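Local coordinates for protein dihydropteroate synthase (Stenotrophomonas maltophilia, PDB 7L6P) that probably catalyses the condensation of para-aminobenzoate with 6-hydroxymethyl-7,8-dihydropterin diphosphate to 7,8-dihydropteroate, a magnesium-dependent step of folate synthesis, at residues A52-G57 and I95-A100; K59-G64 and T102-S107; R21-D26 and A265-V270; E114-A119 and D140-T145. All coordinates share one frame; numbering follows the deposited sequence.

In the fold
Three interactions lie within a TIM barrel, eight parallel strands ringed by helices; interaction 3 joins an N-terminal hairpin to it. Interactions 1 and 2 have centres about 9 Å apart. Both use helix 49-62, joining it to helix 84-101 and to the turn that leads into strand 106-109, and their segments alternate along the chain. Interaction 4 follows both. It pairs helices 113-121 and 138-145, its centre about 20 Å from that of interaction 1. Interaction 3 joins parts 239 residues apart, with the other three contacts between them in sequence. Arg21 ties it to interactions 1 and 2 through hydrogen bonds to Ala99 O and Val104 O. Successive helices and strands thus build up the barrel wall.

Interaction 1. Residues A52-G57 and I95-A100; sequences AAVAHG and IEQLAA
Leu98 reaches from helix 84-101 onto Val54 of helix 49-62. Its CB leads to CG beside the backbone N, anti to the carbonyl carbon (chi1 -79°). Leu98 CG lies 4.2 Å from both Val54 CA and Val54 CG2. At the tip, CD2 meets three things. Leu98 CD2 sits 3.5 Å from Val54 O, a van der Waals contact with the helix backbone. Leu98 CD2 packs 3.9 Å from Val54 CG1. Leu98 CD2 also comes 4.1 Å from Gly57 CA, one turn further on. Gly57 has no side chain, which lets the methyl settle close to the helix backbone. The Val54 and Leu98 side chains slide past each other in opposite directions. The other valine methyl, Val54 CG2, lies 3.9 Å from Gln97 CB, and here the two side chains cross at about a right angle. Leu98 has a further contact on helix 49-62, with Leu58. It also touches Ile70 and Ile106, which links this helix pair to the barrel strands beneath. The axes of the two short segments approach to 9.7 Å and cross at -32°. This is the packing of successive outer helices in a TIM barrel, here the pterin-binding family fold.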
loop_
_atom_site.group_PDB
_atom_site.type_symbol
_atom_site.label_atom_id
_atom_site.label_comp_id
_atom_site.label_asym_id
_atom_site.label_seq_id
_atom_site.Cartn_x
_atom_site.Cartn_y
_atom_site.Cartn_z
ATOM N N ALA A 52 26.262 -4.186 -15.543
ATOM C CA ALA A 52 25.169 -3.350 -15.055
ATOM C C ALA A 52 24.045 -4.183 -14.434
ATOM O O ALA A 52 23.532 -3.843 -13.359
ATOM C CB ALA A 52 24.621 -2.504 -16.198
ATOM N N ALA A 53 23.638 -5.275 -15.105
ATOM C CA ALA A 53 22.532 -6.096 -14.610
ATOM C C ALA A 53 22.905 -6.809 -13.321
ATOM O O ALA A 53 22.072 -6.946 -12.418
ATOM C CB ALA A 53 22.102 -7.109 -15.670
ATOM N N VAL A 54 24.132 -7.319 -13.240
ATOM C CA VAL A 54 24.593 -7.962 -12.014
ATOM C C VAL A 54 24.593 -6.966 -10.861
ATOM O O VAL A 54 24.077 -7.248 -9.775
ATOM C CB VAL A 54 25.982 -8.581 -12.224
ATOM C CG1 VAL A 54 26.568 -9.002 -10.892
ATOM C CG2 VAL A 54 25.878 -9.773 -13.162
ATOM N N ALA A 55 25.167 -5.781 -11.084
ATOM C CA ALA A 55 25.128 -4.737 -10.061
ATOM C C ALA A 55 23.692 -4.423 -9.656
ATOM O O ALA A 55 23.396 -4.258 -8.468
ATOM C CB ALA A 55 25.829 -3.482 -10.567
ATOM N N HIS A 56 22.782 -4.366 -10.632
ATOM C CA HIS A 56 21.379 -4.115 -10.325
ATOM C C HIS A 56 20.794 -5.243 -9.481
ATOM O O HIS A 56 20.044 -4.991 -8.530
ATOM C CB HIS A 56 20.595 -3.929 -11.627
ATOM C CG HIS A 56 19.126 -3.712 -11.434
ATOM N ND1 HIS A 56 18.616 -2.662 -10.702
ATOM C CD2 HIS A 56 18.056 -4.400 -11.896
ATOM C CE1 HIS A 56 17.295 -2.723 -10.707
ATOM N NE2 HIS A 56 16.930 -3.767 -11.427
ATOM N N GLY A 57 21.135 -6.492 -9.807
ATOM C CA GLY A 57 20.658 -7.611 -9.004
ATOM C C GLY A 57 21.146 -7.537 -7.569
ATOM O O GLY A 57 20.391 -7.780 -6.624
ATOM N N ILE A 95 23.378 -14.789 -14.835
ATOM C CA ILE A 95 23.000 -15.813 -13.868
ATOM C C ILE A 95 24.238 -16.395 -13.200
ATOM O O ILE A 95 24.291 -16.530 -11.972
ATOM C CB ILE A 95 22.163 -16.916 -14.533
ATOM C CG1 ILE A 95 20.812 -16.372 -14.974
ATOM C CG2 ILE A 95 21.891 -18.005 -13.534
ATOM C CD1 ILE A 95 19.972 -17.379 -15.701
ATOM N N GLU A 96 25.249 -16.760 -13.995
ATOM C CA GLU A 96 26.465 -17.329 -13.417
ATOM C C GLU A 96 27.033 -16.426 -12.331
ATOM O O GLU A 96 27.324 -16.882 -11.219
ATOM C CB GLU A 96 27.519 -17.584 -14.499
ATOM C CG GLU A 96 27.293 -18.844 -15.316
ATOM C CD GLU A 96 28.257 -18.962 -16.483
ATOM O OE1 GLU A 96 28.775 -17.924 -16.943
ATOM O OE2 GLU A 96 28.522 -20.100 -16.923
ATOM N N GLN A 97 27.167 -15.131 -12.629
ATOM C CA GLN A 97 27.804 -14.211 -11.690
ATOM C C GLN A 97 26.920 -13.950 -10.476
ATOM O O GLN A 97 27.401 -13.955 -9.337
ATOM C CB GLN A 97 28.156 -12.900 -12.390
ATOM C CG GLN A 97 29.544 -12.896 -12.998
ATOM C CD GLN A 97 29.747 -11.751 -13.973
ATOM O OE1 GLN A 97 30.136 -10.645 -13.580
ATOM N NE2 GLN A 97 29.476 -12.006 -15.254
ATOM N N LEU A 98 25.627 -13.693 -10.700
ATOM C CA LEU A 98 24.723 -13.448 -9.578
ATOM C C LEU A 98 24.628 -14.665 -8.666
ATOM O O LEU A 98 24.483 -14.525 -7.446
ATOM C CB LEU A 98 23.339 -13.046 -10.081
ATOM C CG LEU A 98 23.233 -11.594 -10.525
ATOM C CD1 LEU A 98 21.885 -11.362 -11.174
ATOM C CD2 LEU A 98 23.447 -10.653 -9.352
ATOM N N ALA A 99 24.657 -15.864 -9.245
ATOM C CA ALA A 99 24.643 -17.078 -8.435
ATOM C C ALA A 99 25.857 -17.142 -7.518
ATOM O O ALA A 99 25.761 -17.608 -6.377
ATOM C CB ALA A 99 24.587 -18.317 -9.334
ATOM N N ALA A 100 27.002 -16.673 -7.999
ATOM C CA ALA A 100 28.239 -16.749 -7.236
ATOM C C ALA A 100 28.382 -15.636 -6.205
ATOM O O ALA A 100 29.261 -15.730 -5.341
ATOM C CB ALA A 100 29.438 -16.731 -8.188
#

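Interaction 2. Residues K59-G64 and T102-S107; sequences KLVEEG and TRVPIS
Val61 meets Thr102 and Val104 through a single methyl, CG2. Val61 CG2 lies 4.1 Å from Val104 CG2 and 4.2 Å from Thr102 CG2. The two valine side chains reach toward each other tip to tip. Thr102 comes in at a slant, with its methyl rather than its hydroxyl turned to the valine. The contact is therefore one valine methyl resting on two others, and it is small, with 109 Å² buried in all.

In Val61 the first torsion (chi1 170°) sends CG2, not CG1, to the other segment. In Thr102 the hydroxyl stands between the backbone N and the carbonyl carbon (chi1 70°). From there OG1 is hydrogen-bonded with Leu98 O in the last turns of helix 84-101. That bond helps hold the threonine with CG2 facing Val61.

Further out, the helix carrying Val61 closes with a Schellman motif. Gly64 has positive phi, and Gly64 N donates to Val61 O at 2.7 Å. Arg21 NH1 is hydrogen-bonded to Val104 O. Val61 also rests on Leu68 of strand 67-71. The contact lies where the end of helix 49-62 meets the turn between helix 84-101 and strand 106-109, beside strand 67-71, the barrel neighbour of strand 106-109.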
loop_
_atom_site.group_PDB
_atom_site.type_symbol
_atom_site.label_atom_id
_atom_site.label_comp_id
_atom_site.label_asym_id
_atom_site.label_seq_id
_atom_site.Cartn_x
_atom_site.Cartn_y
_atom_site.Cartn_z
ATOM N N LYS A 59 21.929 -4.859 -5.969
ATOM C CA LYS A 59 21.240 -3.750 -5.309
ATOM C C LYS A 59 19.843 -4.146 -4.857
ATOM O O LYS A 59 19.403 -3.756 -3.767
ATOM C CB LYS A 59 21.158 -2.547 -6.249
ATOM C CG LYS A 59 20.168 -1.458 -5.815
ATOM C CD LYS A 59 19.668 -0.686 -7.055
ATOM C CE LYS A 59 18.393 0.139 -6.798
ATOM N NZ LYS A 59 17.214 -0.390 -7.575
ATOM N N LEU A 60 19.136 -4.931 -5.669
ATOM C CA LEU A 60 17.810 -5.381 -5.270
ATOM C C LEU A 60 17.894 -6.278 -4.048
ATOM O O LEU A 60 17.020 -6.235 -3.173
ATOM C CB LEU A 60 17.125 -6.107 -6.433
ATOM C CG LEU A 60 16.740 -5.190 -7.609
ATOM C CD1 LEU A 60 15.851 -5.918 -8.612
ATOM C CD2 LEU A 60 16.072 -3.908 -7.094
ATOM N N VAL A 61 18.955 -7.084 -3.961
ATOM C CA VAL A 61 19.134 -7.944 -2.802
ATOM C C VAL A 61 19.352 -7.109 -1.545
ATOM O O VAL A 61 18.639 -7.270 -0.551
ATOM C CB VAL A 61 20.285 -8.935 -3.047
ATOM C CG1 VAL A 61 20.644 -9.683 -1.751
ATOM C CG2 VAL A 61 19.894 -9.917 -4.149
ATOM N N GLU A 62 20.266 -6.139 -1.597
ATOM C CA GLU A 62 20.479 -5.296 -0.422
ATOM C C GLU A 62 19.241 -4.474 -0.079
ATOM O O GLU A 62 19.012 -4.168 1.095
ATOM C CB GLU A 62 21.700 -4.397 -0.620
ATOM C CG GLU A 62 22.018 -3.491 0.584
ATOM C CD GLU A 62 22.323 -4.236 1.903
ATOM O OE1 GLU A 62 22.746 -5.416 1.867
ATOM O OE2 GLU A 62 22.142 -3.621 2.986
ATOM N N GLU A 63 18.394 -4.165 -1.060
ATOM C CA GLU A 63 17.123 -3.533 -0.734
ATOM C C GLU A 63 16.132 -4.503 -0.099
ATOM O O GLU A 63 15.094 -4.050 0.405
ATOM C CB GLU A 63 16.496 -2.917 -1.981
ATOM C CG GLU A 63 17.290 -1.757 -2.557
ATOM C CD GLU A 63 16.507 -0.941 -3.577
ATOM O OE1 GLU A 63 15.393 -1.374 -3.973
ATOM O OE2 GLU A 63 16.994 0.152 -3.954
ATOM N N GLY A 64 16.412 -5.810 -0.125
ATOM C CA GLY A 64 15.611 -6.804 0.569
ATOM C C GLY A 64 15.077 -7.933 -0.291
ATOM O O GLY A 64 14.392 -8.813 0.247
ATOM N N THR A 102 25.492 -13.978 -4.561
ATOM C CA THR A 102 24.372 -13.900 -3.631
ATOM C C THR A 102 24.005 -15.309 -3.189
ATOM O O THR A 102 24.357 -16.299 -3.838
ATOM C CB THR A 102 23.121 -13.241 -4.245
ATOM O OG1 THR A 102 22.550 -14.119 -5.226
ATOM C CG2 THR A 102 23.457 -11.944 -4.922
ATOM N N ARG A 103 23.273 -15.387 -2.080
ATOM C CA ARG A 103 22.762 -16.651 -1.570
ATOM C C ARG A 103 21.297 -16.870 -1.934
ATOM O O ARG A 103 20.734 -17.911 -1.589
ATOM C CB ARG A 103 22.937 -16.714 -0.045
ATOM N N VAL A 104 20.680 -15.925 -2.637
ATOM C CA VAL A 104 19.261 -15.980 -2.970
ATOM C C VAL A 104 19.025 -16.830 -4.219
ATOM O O VAL A 104 19.939 -17.029 -5.032
ATOM C CB VAL A 104 18.679 -14.569 -3.155
ATOM C CG1 VAL A 104 19.015 -13.680 -1.968
ATOM C CG2 VAL A 104 19.173 -13.948 -4.451
ATOM N N PRO A 105 17.833 -17.401 -4.373
ATOM C CA PRO A 105 17.506 -18.118 -5.607
ATOM C C PRO A 105 17.539 -17.206 -6.834
ATOM O O PRO A 105 17.095 -16.058 -6.796
ATOM C CB PRO A 105 16.098 -18.644 -5.333
ATOM C CG PRO A 105 15.980 -18.631 -3.820
ATOM C CD PRO A 105 16.748 -17.470 -3.382
ATOM N N ILE A 106 18.051 -17.736 -7.937
ATOM C CA ILE A 106 18.108 -17.022 -9.209
ATOM C C ILE A 106 17.121 -17.681 -10.164
ATOM O O ILE A 106 17.291 -18.852 -10.541
ATOM C CB ILE A 106 19.524 -17.039 -9.804
ATOM C CG1 ILE A 106 20.531 -16.511 -8.769
ATOM C CG2 ILE A 106 19.549 -16.262 -11.120
ATOM C CD1 ILE A 106 20.248 -15.104 -8.304
ATOM N N SER A 107 16.091 -16.942 -10.556
ATOM C CA SER A 107 15.093 -17.466 -11.472
ATOM C C SER A 107 15.381 -16.996 -12.890
ATOM O O SER A 107 15.826 -15.861 -13.104
ATOM C CB SER A 107 13.688 -17.031 -11.078
ATOM O OG SER A 107 12.799 -17.312 -12.149
#

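Interaction 3. Residues R21-D26 and A265-V270; sequences RILRLD and ARIVRV
Leu23 and Leu25 pack against Ile267 of the last barrel strand. This apolar part is the close-packed side of the contact. Leu23 CD2 lies 4.0 Å from Ile267 CD1, the far end of the isoleucine chain. Leu25 CD2 sits one carbon further back, 4.1 Å from Ile267 CG1. Both leucines meet the isoleucine at a slant, so its longer branch is touched at two successive carbons. That branch has CG1 anti to the carbonyl carbon and then runs extended to CD1 (chi2 -179°), which carries the tip out to Leu23. Leu25 CD2 also lies 3.9 Å from Arg266 O, so one methyl touches both side chain and backbone. All three residues are buried.

The other side is partly exposed and polar. Here Arg266 bends at chi2 (-56°), which lays its aliphatic chain by the backbone of Leu25, with Arg266 CD 3.9 Å from Leu25 O. That oxygen also lies at the edge of the guanidinium, near its plane, but no hydrogen bond joins them. The group is held from its own segment instead. Arg266 NH1 donates to Ala265 O at 2.8 Å, with a bent N-H...O angle of 139° and the donor above the carbonyl plane. Val261 O offers NH1 a second, weak bond.

Strand 21-24 forms a hairpin with strand 15-18, whose Leu16 touches both leucines. The hairpin lies against strand 267-270. Ile267 also meets Met31 of the adjacent first barrel strand.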
loop_
_atom_site.group_PDB
_atom_site.type_symbol
_atom_site.label_atom_id
_atom_site.label_comp_id
_atom_site.label_asym_id
_atom_site.label_seq_id
_atom_site.Cartn_x
_atom_site.Cartn_y
_atom_site.Cartn_z
ATOM N N ARG A 21 18.748 -23.861 -2.731
ATOM C CA ARG A 21 18.517 -22.609 -2.023
ATOM C C ARG A 21 17.084 -22.607 -1.504
ATOM O O ARG A 21 16.139 -22.441 -2.278
ATOM C CB ARG A 21 18.788 -21.416 -2.940
ATOM C CG ARG A 21 20.122 -21.521 -3.665
ATOM C CD ARG A 21 20.618 -20.184 -4.166
ATOM N NE ARG A 21 21.920 -20.303 -4.813
ATOM C CZ ARG A 21 22.693 -19.278 -5.155
ATOM N NH1 ARG A 21 22.337 -18.026 -4.905
ATOM N NH2 ARG A 21 23.856 -19.515 -5.757
ATOM N N ILE A 22 16.923 -22.811 -0.193
ATOM C CA ILE A 22 15.590 -22.902 0.390
ATOM C C ILE A 22 14.974 -21.510 0.471
ATOM O O ILE A 22 15.622 -20.547 0.899
ATOM C CB ILE A 22 15.647 -23.563 1.778
ATOM C CG1 ILE A 22 16.182 -24.995 1.695
ATOM C CG2 ILE A 22 14.267 -23.573 2.415
ATOM C CD1 ILE A 22 15.282 -25.939 0.938
ATOM N N LEU A 23 13.696 -21.414 0.094
ATOM C CA LEU A 23 12.896 -20.199 0.166
ATOM C C LEU A 23 11.652 -20.516 0.983
ATOM O O LEU A 23 10.768 -21.242 0.523
ATOM C CB LEU A 23 12.518 -19.715 -1.231
ATOM C CG LEU A 23 11.620 -18.489 -1.393
ATOM C CD1 LEU A 23 12.361 -17.181 -1.041
ATOM C CD2 LEU A 23 11.042 -18.449 -2.832
ATOM N N ARG A 24 11.599 -20.003 2.207
ATOM C CA ARG A 24 10.459 -20.244 3.078
ATOM C C ARG A 24 9.287 -19.365 2.660
ATOM O O ARG A 24 9.467 -18.196 2.322
ATOM C CB ARG A 24 10.833 -19.956 4.533
ATOM C CG ARG A 24 11.633 -21.055 5.215
ATOM C CD ARG A 24 10.828 -21.763 6.313
ATOM N NE ARG A 24 10.419 -20.870 7.394
ATOM C CZ ARG A 24 9.456 -21.144 8.270
ATOM N NH1 ARG A 24 8.770 -22.278 8.217
ATOM N NH2 ARG A 24 9.176 -20.258 9.225
ATOM N N LEU A 25 8.083 -19.922 2.709
ATOM C CA LEU A 25 6.874 -19.210 2.318
ATOM C C LEU A 25 5.915 -19.045 3.498
ATOM O O LEU A 25 4.690 -19.077 3.351
ATOM C CB LEU A 25 6.209 -19.901 1.126
ATOM C CG LEU A 25 7.102 -19.873 -0.125
ATOM C CD1 LEU A 25 6.507 -20.652 -1.273
ATOM C CD2 LEU A 25 7.412 -18.430 -0.573
ATOM N N ASP A 26 6.467 -18.826 4.689
ATOM C CA ASP A 26 5.630 -18.494 5.838
ATOM C C ASP A 26 5.099 -17.069 5.725
ATOM O O ASP A 26 4.032 -16.748 6.257
ATOM C CB ASP A 26 6.436 -18.669 7.123
ATOM C CG ASP A 26 7.736 -17.882 7.100
ATOM O OD1 ASP A 26 8.441 -17.884 6.064
ATOM O OD2 ASP A 26 8.058 -17.253 8.127
ATOM N N ALA A 265 -1.267 -14.436 -2.377
ATOM C CA ALA A 265 0.015 -14.488 -3.068
ATOM C C ALA A 265 1.139 -14.602 -2.053
ATOM O O ALA A 265 1.179 -13.849 -1.069
ATOM C CB ALA A 265 0.210 -13.230 -3.906
ATOM N N ARG A 266 2.052 -15.546 -2.272
ATOM C CA ARG A 266 3.204 -15.662 -1.394
ATOM C C ARG A 266 4.515 -15.240 -2.051
ATOM O O ARG A 266 5.534 -15.144 -1.355
ATOM C CB ARG A 266 3.325 -17.086 -0.853
ATOM C CG ARG A 266 2.405 -17.349 0.348
ATOM C CD ARG A 266 2.660 -16.331 1.484
ATOM N NE ARG A 266 1.600 -16.340 2.491
ATOM C CZ ARG A 266 0.530 -15.549 2.454
ATOM N NH1 ARG A 266 0.350 -14.659 1.476
ATOM N NH2 ARG A 266 -0.394 -15.663 3.403
ATOM N N ILE A 267 4.515 -14.940 -3.346
ATOM C CA ILE A 267 5.631 -14.248 -3.970
ATOM C C ILE A 267 5.070 -13.085 -4.778
ATOM O O ILE A 267 4.059 -13.232 -5.477
ATOM C CB ILE A 267 6.471 -15.178 -4.864
ATOM C CG1 ILE A 267 6.939 -16.404 -4.084
ATOM C CG2 ILE A 267 7.675 -14.423 -5.438
ATOM C CD1 ILE A 267 7.813 -17.357 -4.917
ATOM N N VAL A 268 5.734 -11.937 -4.695
ATOM C CA VAL A 268 5.409 -10.784 -5.523
ATOM C C VAL A 268 6.630 -10.437 -6.351
ATOM O O VAL A 268 7.764 -10.470 -5.861
ATOM C CB VAL A 268 4.930 -9.575 -4.697
ATOM C CG1 VAL A 268 3.516 -9.832 -4.157
ATOM C CG2 VAL A 268 5.907 -9.264 -3.562
ATOM N N ARG A 269 6.397 -10.179 -7.625
ATOM C CA ARG A 269 7.438 -9.845 -8.585
ATOM C C ARG A 269 7.382 -8.342 -8.836
ATOM O O ARG A 269 6.361 -7.836 -9.304
ATOM C CB ARG A 269 7.210 -10.648 -9.866
ATOM C CG ARG A 269 8.301 -10.551 -10.886
ATOM C CD ARG A 269 7.990 -11.482 -12.022
ATOM N NE ARG A 269 9.032 -11.443 -13.031
ATOM C CZ ARG A 269 9.056 -10.556 -14.010
ATOM N NH1 ARG A 269 8.068 -9.694 -14.173
ATOM N NH2 ARG A 269 10.091 -10.538 -14.845
ATOM N N VAL A 270 8.442 -7.618 -8.465
ATOM C CA VAL A 270 8.381 -6.162 -8.357
ATOM C C VAL A 270 9.659 -5.540 -8.900
ATOM O O VAL A 270 10.728 -6.157 -8.880
ATOM C CB VAL A 270 8.171 -5.678 -6.894
ATOM C CG1 VAL A 270 7.069 -6.444 -6.188
ATOM C CG2 VAL A 270 9.450 -5.817 -6.114
#

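Interaction 4. Residues E114-A119 and D140-T145; sequences EVMRAA and DAAAAT
Met116 and Arg117 carry helix 113-121 against helix 138-145, two successive outer helices of the TIM barrel. The two residues lie side by side in sequence but send their side chains to different partners.

Met116 comes first and is buried. Its CG is anti to the carbonyl carbon (chi1 -69°), and the chain then runs extended. This brings Met116 SD to 4.1 Å from Ala142 CB. The contact is a sulfur against a methyl, purely van der Waals. Ala142 is small, and it also touches Leu133 and Ile127. Met116 in turn rests on Ile127 and Asp129 of strand 126-129, so the Met116 side chain lies between the helix pair and strand 126-129.

Arg117 follows, exposed at the surface. The bend at chi3 carries the guanidinium back along its own helix, leaving Arg117 NH1 4.2 Å from Ala141 CB. The methyl approaches the group obliquely. This is a van der Waals contact of the guanidinium with a methyl, with no charged partner in segment 140-145. It places the arginine over the outer margin of the helix pair, while Met116 packs on the side toward the barrel.

Further on, Ala118 and Ala119 turn to helix 84-101 instead, against Leu88, Ile92 and Ile95. Helix 113-121 is thus packed on both neighbours.

Across the contact, Thr145 CA is 6.7 Å from Arg117 CA. The threonine hydroxyl is turned back on its own helix. Thr145 OG1 donates to Ala142 O at 2.7 Å, tilted 25° from the carbonyl plane.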
loop_
_atom_site.group_PDB
_atom_site.type_symbol
_atom_site.label_atom_id
_atom_site.label_comp_id
_atom_site.label_asym_id
_atom_site.label_seq_id
_atom_site.Cartn_x
_atom_site.Cartn_y
_atom_site.Cartn_z
ATOM N N GLU A 114 15.625 -24.417 -24.497
ATOM C CA GLU A 114 17.082 -24.301 -24.453
ATOM C C GLU A 114 17.529 -23.314 -23.387
ATOM O O GLU A 114 18.523 -23.544 -22.690
ATOM C CB GLU A 114 17.642 -23.845 -25.799
ATOM C CG GLU A 114 17.215 -24.638 -27.014
ATOM C CD GLU A 114 16.012 -24.023 -27.726
ATOM O OE1 GLU A 114 15.153 -23.402 -27.045
ATOM O OE2 GLU A 114 15.955 -24.141 -28.977
ATOM N N VAL A 115 16.821 -22.193 -23.258
ATOM C CA VAL A 115 17.205 -21.209 -22.255
ATOM C C VAL A 115 17.008 -21.774 -20.859
ATOM O O VAL A 115 17.807 -21.511 -19.954
ATOM C CB VAL A 115 16.414 -19.904 -22.457
ATOM C CG1 VAL A 115 16.819 -18.868 -21.421
ATOM C CG2 VAL A 115 16.653 -19.358 -23.861
ATOM N N MET A 116 15.966 -22.589 -20.670
ATOM C CA MET A 116 15.732 -23.210 -19.370
ATOM C C MET A 116 16.892 -24.109 -18.979
ATOM O O MET A 116 17.436 -23.991 -17.876
ATOM C CB MET A 116 14.427 -24.003 -19.392
ATOM C CG MET A 116 13.172 -23.162 -19.484
ATOM S SD MET A 116 11.699 -24.166 -19.750
ATOM C CE MET A 116 10.448 -22.915 -20.001
ATOM N N ARG A 117 17.289 -25.009 -19.881
ATOM C CA ARG A 117 18.349 -25.962 -19.571
ATOM C C ARG A 117 19.663 -25.249 -19.291
ATOM O O ARG A 117 20.354 -25.555 -18.310
ATOM C CB ARG A 117 18.520 -26.957 -20.719
ATOM C CG ARG A 117 17.606 -28.156 -20.652
ATOM C CD ARG A 117 17.978 -29.152 -21.732
ATOM N NE ARG A 117 18.115 -28.491 -23.026
ATOM C CZ ARG A 117 17.296 -28.662 -24.059
ATOM N NH1 ARG A 117 16.295 -29.530 -24.014
ATOM N NH2 ARG A 117 17.490 -27.946 -25.167
ATOM N N ALA A 118 20.015 -24.281 -20.135
ATOM C CA ALA A 118 21.293 -23.602 -19.977
ATOM C C ALA A 118 21.311 -22.745 -18.717
ATOM O O ALA A 118 22.318 -22.704 -18.002
ATOM C CB ALA A 118 21.583 -22.765 -21.219
ATOM N N ALA A 119 20.215 -22.038 -18.444
ATOM C CA ALA A 119 20.141 -21.211 -17.246
ATOM C C ALA A 119 20.262 -22.056 -15.979
ATOM O O ALA A 119 21.008 -21.705 -15.056
ATOM C CB ALA A 119 18.839 -20.408 -17.245
ATOM N N ASP A 140 8.779 -31.049 -21.004
ATOM C CA ASP A 140 9.754 -32.079 -20.656
ATOM C C ASP A 140 11.072 -31.472 -20.205
ATOM O O ASP A 140 11.738 -32.022 -19.318
ATOM C CB ASP A 140 9.999 -33.018 -21.835
ATOM C CG ASP A 140 8.831 -33.934 -22.104
ATOM O OD1 ASP A 140 8.068 -34.205 -21.149
ATOM O OD2 ASP A 140 8.705 -34.420 -23.261
ATOM N N ALA A 141 11.476 -30.354 -20.809
ATOM C CA ALA A 141 12.774 -29.787 -20.476
ATOM C C ALA A 141 12.796 -29.317 -19.029
ATOM O O ALA A 141 13.734 -29.620 -18.287
ATOM C CB ALA A 141 13.108 -28.641 -21.435
ATOM N N ALA A 142 11.751 -28.599 -18.611
ATOM C CA ALA A 142 11.656 -28.081 -17.249
ATOM C C ALA A 142 11.467 -29.199 -16.219
ATOM O O ALA A 142 11.942 -29.088 -15.074
ATOM C CB ALA A 142 10.515 -27.071 -17.172
ATOM N N ALA A 143 10.720 -30.249 -16.581
ATOM C CA ALA A 143 10.598 -31.405 -15.697
ATOM C C ALA A 143 11.968 -31.964 -15.354
ATOM O O ALA A 143 12.259 -32.251 -14.186
ATOM C CB ALA A 143 9.738 -32.491 -16.347
ATOM N N ALA A 144 12.827 -32.091 -16.364
ATOM C CA ALA A 144 14.136 -32.694 -16.186
ATOM C C ALA A 144 15.085 -31.821 -15.376
ATOM O O ALA A 144 16.022 -32.352 -14.770
ATOM C CB ALA A 144 14.746 -32.993 -17.551
ATOM N N THR A 145 14.859 -30.504 -15.327
ATOM C CA THR A 145 15.767 -29.643 -14.575
ATOM C C THR A 145 15.634 -29.859 -13.074
ATOM O O THR A 145 16.628 -29.745 -12.347
ATOM C CB THR A 145 15.513 -28.170 -14.895
ATOM O OG1 THR A 145 14.247 -27.788 -14.352
ATOM C CG2 THR A 145 15.517 -27.928 -16.392
#